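Local coordinates for protein adenylosuccinate lyase (Francisella tularensis subsp. tularensis SCHU S4, PDB 4EEI) that probably catalyses the release of fumarate from adenylosuccinate and from the succinyl-carboxamide precursor of IMP, two steps of purine biosynthesis, at residues 45-50 / 74-79; 125-130 / 334-339; 194-199 / 204-209. All blocks are in the same frame, centred on the assembly; numbering follows the deposited sequence. Where two conformers were deposited one is given.

Overall arrangement
From the N terminus, contact 1 comes first: it closes a short, mostly helical loop by setting helix 43-50 beside the 74-79 segment at the end region of helix 68-77. The chain then enters the long helix 94-131, whose far part opens contact 2; this loop closes only at 334-339, 203 residues later, tying helix 94-131 to the end of helix 304-333 and strand 335-336. Contact 3 is nested inside that loop, folding the 204-209 segment back on helix 192-202. Contacts 1 and 3 lie on the same side of the chain's centre, their own centres 24 Å apart, whereas contact 2 lies on the opposite side, its centre 56 Å from that of contact 1. None touches another.

Contact 1. Residues 45-50 / 74-79; sequences AEIRAR and TSIAEQ
Ile47 meets Ile76 through one methyl branch on each side, with CG2 of Ile47 4.3 Å from CG2 of Ile76. That is a loose apolar touch, and it coincides with a close approach of the backbones, whose CA atoms at Ile47 and Ile76 are 8.7 Å apart. Both isoleucines are buried: Leu28 and Leu31 of helix 16-33 and Phe80 also pack on Ile47, while Phe88 covers part of Ile76. The contact thus joins helices 43-50 and 68-77 within the helical N-terminal part of the lyase 1 (fumarase/aspartase) fold, away from the AMP pocket. Three residues on, Arg50 borders the contact near the surface. CG of Arg50 stands beside its backbone N (chi1 -48°), and bends further out bring NH2 of Arg50 only to 4.2 Å from Gln79 O, obliquely and without a hydrogen bond. The carbonyl of Arg50 lies 4.1 Å from OE1 of Gln79; as both are acceptors, neither satisfies the other. Gln52 serves both instead, its backbone N bonding to OE1 of Gln79 and its side chain bonding weakly to the Arg50 carbonyl. The other end of the Gln79 amide is fixed too: NE2 of Gln79 reaches Ser75 O at 3.0 Å in a nearly straight bond (169° at the hydrogen), approaching from 35° above the carbonyl plane, with the acceptor close to the amide plane of Gln79.

Contact 2. Residues 125-130 / 334-339; sequences LTKAEE and LVVQRD
Lys127 starts from a chi1 of -142°, well away from a staggered value, turns at chi2 (67°) and then runs nearly straight, which carries its ammonium to the backbone of Leu334. NZ of Lys127 donates to Leu334 O at 2.8 Å, arriving at a C=O...N angle of 134° and tilted modestly from the carbonyl plane. The lysine chain and the Leu334 side chain cross at about a right angle, and CB of Leu334 sits 4.0 Å from NZ of Lys127. Further back along the lysine, CE touches CG2 of Val336 at 4.1 Å, the valine branch that stands beside its backbone N. The site joins the long helix 94-131, part of the central helical bundle of the lyase 1 fold, to the end of another long helix, 304-333, and to strand 335-336 that follows it. The ammonium also bonds Ile331 O and, weakly, Asp332 O, so one charged group gathers carbonyls at the C-terminal end of helix 304-333, where the helix dipole would probably favour a cation. OE1 of Glu130 approaches NZ of Lys127 at 4.0 Å, a long ion pair. Phe154 of helix 151-173 packs on the lysine and Phe150 on Val336, while strand 251-252 pairs with the backbone of Val335. Arg338, two residues after Val336, forms a salt bridge with Glu133, just beyond helix 94-131.

Contact 3. Residues 194-199 / 204-209; sequences DEKKAA and LPVEEV
Val206 directs its side chain at helix 192-202 and divides its two methyls among three helix residues: CG1 goes to Glu195, CG2 to Lys196 and Ala199. The setting is a helix followed by a loop that doubles back along it. Leu204 N donates to Ala199 O at 3.3 Å (160° at the hydrogen), a six-to-one bond at the end of the helix, and beyond it Pro205 and Val206 run on in an extended conformation. With chi1 at 173°, CG1 of Val206 is anti to its own N and CG2 lies beside that N, so the two methyls face different parts of the helix surface. CG1 of Val206 sits over the flat face of the Glu195 carboxylate, 3.4 Å from its carbon CD and no nearer to either oxygen, whereas an approach at the oxygen edge would leave CD the farthest of the three. CG2 of Val206 packs on CB of Ala199 at 3.6 Å, and from the solvent-facing side CD of Lys196 reaches the same CG2 at 3.9 Å. The lysine and valine chains cross obliquely; the lysine bends at chi2 and again at chi4, and its NZ pairs with Asp200.

Glu195 is extended, and its carboxylate is gripped at both oxygens: OE1 by Tyr187 OH and by Arg428 of the second subunit, OE2 by the backbone N of Phe180. Arg428 of that subunit also packs against Val206 and bonds the Glu208 carbonyl, so this helix-loop corner forms part of a subunit interface. A further link across the contact is a single water, which donates one hydrogen to Glu195 OE2 at 2.7 Å and the other to the backbone Glu207 O at 2.9 Å.

Contact 1. Residues 45-50 / 74-79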
# COMPACT_ATOMS: atom_id res chain seq x y z
N ALA B 45 27.87 -8.05 -36.79
CA ALA B 45 27.46 -7.07 -37.79
C ALA B 45 26.62 -7.72 -38.88
O ALA B 45 25.69 -7.11 -39.43
CB ALA B 45 28.67 -6.38 -38.38
N GLU B 46 26.97 -8.96 -39.22
CA GLU B 46 26.23 -9.73 -40.23
C GLU B 46 24.79 -9.96 -39.79
O GLU B 46 23.84 -9.72 -40.54
CB GLU B 46 26.93 -11.07 -40.44
CG GLU B 46 26.18 -12.05 -41.33
CD GLU B 46 26.41 -11.80 -42.81
OE1 GLU B 46 27.10 -10.82 -43.15
OE2 GLU B 46 25.89 -12.59 -43.63
N ILE B 47 24.62 -10.41 -38.55
CA ILE B 47 23.30 -10.69 -38.00
C ILE B 47 22.50 -9.40 -37.83
O ILE B 47 21.31 -9.35 -38.12
CB ILE B 47 23.41 -11.47 -36.68
CG1 ILE B 47 24.07 -12.83 -36.92
CG2 ILE B 47 22.04 -11.64 -36.02
CD1 ILE B 47 24.29 -13.66 -35.65
N ARG B 48 23.18 -8.35 -37.36
CA ARG B 48 22.56 -7.04 -37.18
C ARG B 48 21.91 -6.54 -38.46
O ARG B 48 20.82 -5.97 -38.43
CB ARG B 48 23.60 -6.03 -36.67
CG ARG B 48 23.07 -4.63 -36.40
CD ARG B 48 24.12 -3.75 -35.71
NE ARG B 48 24.49 -4.23 -34.37
CZ ARG B 48 25.69 -4.69 -34.04
NH1 ARG B 48 26.67 -4.74 -34.93
NH2 ARG B 48 25.93 -5.10 -32.79
N ALA B 49 22.56 -6.78 -39.60
CA ALA B 49 22.09 -6.25 -40.88
C ALA B 49 20.91 -7.01 -41.49
O ALA B 49 20.22 -6.49 -42.37
CB ALA B 49 23.25 -6.19 -41.88
N ARG B 50 20.67 -8.23 -41.02
CA ARG B 50 19.72 -9.11 -41.70
C ARG B 50 18.56 -9.59 -40.83
O ARG B 50 17.46 -9.83 -41.33
CB ARG B 50 20.48 -10.32 -42.24
CG ARG B 50 21.73 -9.96 -43.00
CD ARG B 50 21.73 -10.62 -44.36
NE ARG B 50 21.32 -12.01 -44.27
CZ ARG B 50 22.15 -13.02 -44.04
NH1 ARG B 50 23.45 -12.79 -43.88
NH2 ARG B 50 21.69 -14.26 -43.96
N THR B 74 15.54 -18.91 -31.06
CA THR B 74 15.23 -19.79 -32.18
C THR B 74 14.68 -18.98 -33.36
O THR B 74 14.99 -19.28 -34.51
CB THR B 74 14.24 -20.90 -31.77
OG1 THR B 74 14.83 -21.70 -30.74
CG2 THR B 74 13.90 -21.80 -32.95
N SER B 75 13.90 -17.94 -33.08
CA SER B 75 13.34 -17.14 -34.17
C SER B 75 14.44 -16.40 -34.93
O SER B 75 14.34 -16.18 -36.14
CB SER B 75 12.28 -16.15 -33.67
OG SER B 75 12.86 -15.02 -33.05
N ILE B 76 15.51 -16.02 -34.22
CA ILE B 76 16.66 -15.37 -34.86
C ILE B 76 17.55 -16.38 -35.59
O ILE B 76 17.84 -16.24 -36.78
CB ILE B 76 17.52 -14.62 -33.82
CG1 ILE B 76 16.71 -13.52 -33.11
CG2 ILE B 76 18.77 -14.05 -34.48
CD1 ILE B 76 16.00 -12.56 -34.06
N ALA B 77 17.99 -17.40 -34.86
CA ALA B 77 18.89 -18.42 -35.39
C ALA B 77 18.38 -19.08 -36.68
O ALA B 77 19.18 -19.42 -37.57
CB ALA B 77 19.17 -19.48 -34.33
N GLU B 78 17.07 -19.27 -36.78
CA GLU B 78 16.52 -19.98 -37.94
C GLU B 78 16.58 -19.13 -39.22
O GLU B 78 16.27 -19.61 -40.31
CB GLU B 78 15.10 -20.48 -37.67
CG GLU B 78 14.03 -19.40 -37.64
CD GLU B 78 12.64 -19.96 -37.33
OE1 GLU B 78 12.53 -21.16 -37.00
OE2 GLU B 78 11.66 -19.19 -37.41
N GLN B 79 17.00 -17.87 -39.08
CA GLN B 79 17.16 -17.00 -40.24
C GLN B 79 18.57 -17.09 -40.82
O GLN B 79 18.87 -16.47 -41.84
CB GLN B 79 16.84 -15.55 -39.87
CG GLN B 79 15.42 -15.33 -39.36
CD GLN B 79 15.15 -13.89 -38.95
OE1 GLN B 79 15.43 -12.96 -39.70
NE2 GLN B 79 14.63 -13.71 -37.74

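Contact 2. Residues 125-130 / 334-339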
# COMPACT_ATOMS: atom_id res chain seq x y z
N LEU B 125 5.29 27.38 -14.09
CA LEU B 125 5.97 28.66 -13.87
C LEU B 125 5.36 29.77 -14.73
O LEU B 125 5.24 30.93 -14.30
CB LEU B 125 7.48 28.53 -14.14
CG LEU B 125 8.34 29.76 -13.86
CD1 LEU B 125 8.09 30.26 -12.45
CD2 LEU B 125 9.82 29.46 -14.05
N THR B 126 4.99 29.42 -15.95
CA THR B 126 4.32 30.36 -16.83
C THR B 126 3.03 30.84 -16.18
O THR B 126 2.74 32.03 -16.17
CB THR B 126 4.03 29.76 -18.21
OG1 THR B 126 5.26 29.59 -18.92
CG2 THR B 126 3.10 30.67 -19.01
N LYS B 127 2.27 29.90 -15.62
CA LYS B 127 1.05 30.27 -14.91
C LYS B 127 1.34 31.10 -13.65
O LYS B 127 0.63 32.07 -13.36
CB LYS B 127 0.27 29.02 -14.54
CG LYS B 127 -1.23 29.19 -14.67
CD LYS B 127 -1.68 29.37 -16.13
CE LYS B 127 -3.19 29.51 -16.22
NZ LYS B 127 -3.73 29.30 -17.59
N ALA B 128 2.38 30.73 -12.91
CA ALA B 128 2.80 31.50 -11.74
C ALA B 128 3.21 32.93 -12.07
O ALA B 128 2.84 33.87 -11.34
CB ALA B 128 3.92 30.77 -10.99
N GLU B 129 3.98 33.13 -13.14
CA GLU B 129 4.39 34.49 -13.49
C GLU B 129 3.19 35.31 -13.94
O GLU B 129 3.08 36.50 -13.65
CB GLU B 129 5.45 34.47 -14.60
CG GLU B 129 6.76 33.75 -14.22
CD GLU B 129 7.69 34.60 -13.35
OE1 GLU B 129 7.32 35.74 -13.00
OE2 GLU B 129 8.80 34.13 -13.02
N GLU B 130 2.27 34.67 -14.65
CA GLU B 130 1.10 35.34 -15.20
C GLU B 130 0.16 35.82 -14.09
O GLU B 130 -0.50 36.84 -14.22
CB GLU B 130 0.40 34.35 -16.14
CG GLU B 130 -0.99 34.69 -16.62
CD GLU B 130 -1.54 33.58 -17.52
OE1 GLU B 130 -2.68 33.13 -17.28
OE2 GLU B 130 -0.82 33.16 -18.46
N LEU B 334 -6.24 26.53 -18.35
CA LEU B 334 -7.01 26.95 -17.17
C LEU B 334 -7.39 28.43 -17.26
O LEU B 334 -6.55 29.26 -17.60
CB LEU B 334 -6.18 26.70 -15.90
CG LEU B 334 -6.88 26.82 -14.55
CD1 LEU B 334 -7.94 25.73 -14.43
CD2 LEU B 334 -5.88 26.70 -13.38
N VAL B 335 -8.65 28.76 -16.99
CA VAL B 335 -9.07 30.16 -17.00
C VAL B 335 -9.08 30.66 -15.56
O VAL B 335 -9.77 30.10 -14.71
CB VAL B 335 -10.46 30.34 -17.65
CG1 VAL B 335 -10.92 31.80 -17.55
CG2 VAL B 335 -10.42 29.90 -19.12
N VAL B 336 -8.29 31.69 -15.29
CA VAL B 336 -8.19 32.26 -13.95
C VAL B 336 -9.13 33.48 -13.85
O VAL B 336 -9.05 34.41 -14.66
CB VAL B 336 -6.74 32.64 -13.60
CG1 VAL B 336 -6.66 33.28 -12.23
CG2 VAL B 336 -5.83 31.40 -13.65
N GLN B 337 -10.04 33.46 -12.88
CA GLN B 337 -11.06 34.52 -12.83
C GLN B 337 -10.68 35.61 -11.84
O GLN B 337 -11.09 35.60 -10.68
CB GLN B 337 -12.46 33.95 -12.54
CG GLN B 337 -12.87 32.86 -13.52
CD GLN B 337 -14.35 32.61 -13.53
OE1 GLN B 337 -15.05 33.01 -14.45
NE2 GLN B 337 -14.85 31.95 -12.49
N ARG B 338 -9.88 36.55 -12.33
CA ARG B 338 -9.22 37.52 -11.47
C ARG B 338 -10.17 38.35 -10.61
O ARG B 338 -9.92 38.53 -9.42
CB ARG B 338 -8.35 38.46 -12.29
CG ARG B 338 -7.69 39.49 -11.42
CD ARG B 338 -6.73 40.35 -12.19
NE ARG B 338 -5.91 41.12 -11.26
CZ ARG B 338 -4.76 41.70 -11.58
NH1 ARG B 338 -4.29 41.60 -12.82
NH2 ARG B 338 -4.09 42.37 -10.67
N ASP B 339 -11.24 38.86 -11.19
CA ASP B 339 -12.15 39.71 -10.43
C ASP B 339 -12.85 38.95 -9.29
O ASP B 339 -13.04 39.50 -8.21
CB ASP B 339 -13.15 40.40 -11.34
CG ASP B 339 -12.51 41.49 -12.19
OD1 ASP B 339 -11.48 42.06 -11.75
OD2 ASP B 339 -13.03 41.78 -13.28

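Contact 3. Residues 194-199 / 204-209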
# COMPACT_ATOMS: atom_id res chain seq x y z
N ASP B 194 34.56 -9.05 -21.16
CA ASP B 194 33.51 -9.18 -22.17
C ASP B 194 32.31 -8.35 -21.78
O ASP B 194 31.78 -7.58 -22.58
CB ASP B 194 33.05 -10.63 -22.30
CG ASP B 194 34.15 -11.57 -22.70
OD1 ASP B 194 35.06 -11.15 -23.45
OD2 ASP B 194 34.09 -12.75 -22.27
N GLU B 195 31.89 -8.52 -20.54
CA GLU B 195 30.74 -7.80 -20.01
C GLU B 195 30.92 -6.30 -20.18
O GLU B 195 30.02 -5.61 -20.65
CB GLU B 195 30.57 -8.14 -18.53
CG GLU B 195 29.43 -7.40 -17.88
CD GLU B 195 29.23 -7.82 -16.44
OE1 GLU B 195 30.24 -7.88 -15.70
OE2 GLU B 195 28.07 -8.06 -16.05
N LYS B 196 32.10 -5.80 -19.82
CA LYS B 196 32.39 -4.37 -19.90
C LYS B 196 32.34 -3.84 -21.34
O LYS B 196 31.80 -2.75 -21.60
CB LYS B 196 33.77 -4.11 -19.28
CG LYS B 196 34.10 -2.64 -19.06
CD LYS B 196 33.09 -2.01 -18.12
CE LYS B 196 33.44 -0.56 -17.82
NZ LYS B 196 33.60 0.25 -19.06
N LYS B 197 32.90 -4.60 -22.28
CA LYS B 197 32.88 -4.20 -23.68
C LYS B 197 31.44 -4.13 -24.20
O LYS B 197 31.05 -3.18 -24.88
CB LYS B 197 33.70 -5.16 -24.54
CG LYS B 197 35.20 -5.07 -24.31
CD LYS B 197 35.94 -6.15 -25.10
CE LYS B 197 37.43 -6.17 -24.78
NZ LYS B 197 38.07 -7.44 -25.22
N ALA B 198 30.66 -5.15 -23.88
CA ALA B 198 29.27 -5.21 -24.30
C ALA B 198 28.47 -4.05 -23.70
O ALA B 198 27.65 -3.44 -24.38
CB ALA B 198 28.66 -6.54 -23.91
N ALA B 199 28.71 -3.77 -22.42
CA ALA B 199 28.03 -2.65 -21.75
C ALA B 199 28.40 -1.31 -22.39
O ALA B 199 27.54 -0.43 -22.54
CB ALA B 199 28.36 -2.64 -20.26
N LEU B 204 25.56 1.78 -21.14
CA LEU B 204 25.12 1.73 -19.74
C LEU B 204 26.20 1.09 -18.88
O LEU B 204 26.99 0.28 -19.37
CB LEU B 204 23.81 0.95 -19.61
CG LEU B 204 22.53 1.65 -20.08
CD1 LEU B 204 21.30 0.79 -19.81
CD2 LEU B 204 22.39 3.01 -19.41
N PRO B 205 26.26 1.45 -17.58
CA PRO B 205 27.27 0.87 -16.69
C PRO B 205 26.91 -0.56 -16.28
O PRO B 205 25.75 -0.96 -16.36
CB PRO B 205 27.21 1.79 -15.47
CG PRO B 205 25.82 2.33 -15.46
CD PRO B 205 25.43 2.47 -16.91
N VAL B 206 27.92 -1.30 -15.83
CA VAL B 206 27.77 -2.69 -15.43
C VAL B 206 27.27 -2.77 -13.98
O VAL B 206 27.71 -2.01 -13.11
CB VAL B 206 29.13 -3.41 -15.54
CG1 VAL B 206 29.06 -4.81 -14.97
CG2 VAL B 206 29.59 -3.43 -17.00
N GLU B 207 26.33 -3.69 -13.73
CA GLU B 207 25.83 -3.91 -12.38
C GLU B 207 26.97 -4.40 -11.48
O GLU B 207 27.68 -5.34 -11.86
CB GLU B 207 24.69 -4.93 -12.43
CG GLU B 207 24.01 -5.16 -11.10
CD GLU B 207 23.33 -3.91 -10.60
OE1 GLU B 207 23.72 -3.40 -9.53
OE2 GLU B 207 22.41 -3.45 -11.28
N GLU B 208 27.14 -3.78 -10.32
CA GLU B 208 28.26 -4.09 -9.45
C GLU B 208 28.24 -5.54 -8.99
O GLU B 208 29.20 -6.28 -9.18
CB GLU B 208 28.27 -3.16 -8.23
CG GLU B 208 28.90 -1.81 -8.48
CD GLU B 208 27.92 -0.81 -9.07
OE1 GLU B 208 26.73 -1.15 -9.19
OE2 GLU B 208 28.35 0.31 -9.42
N VAL B 209 27.16 -5.93 -8.33
CA VAL B 209 26.87 -7.34 -8.08
C VAL B 209 25.55 -7.75 -8.72
O VAL B 209 24.48 -7.36 -8.26
CB VAL B 209 26.82 -7.64 -6.57
CG1 VAL B 209 26.60 -9.13 -6.34
CG2 VAL B 209 28.10 -7.17 -5.89
O HOH W 1 27.00 -7.62 -13.60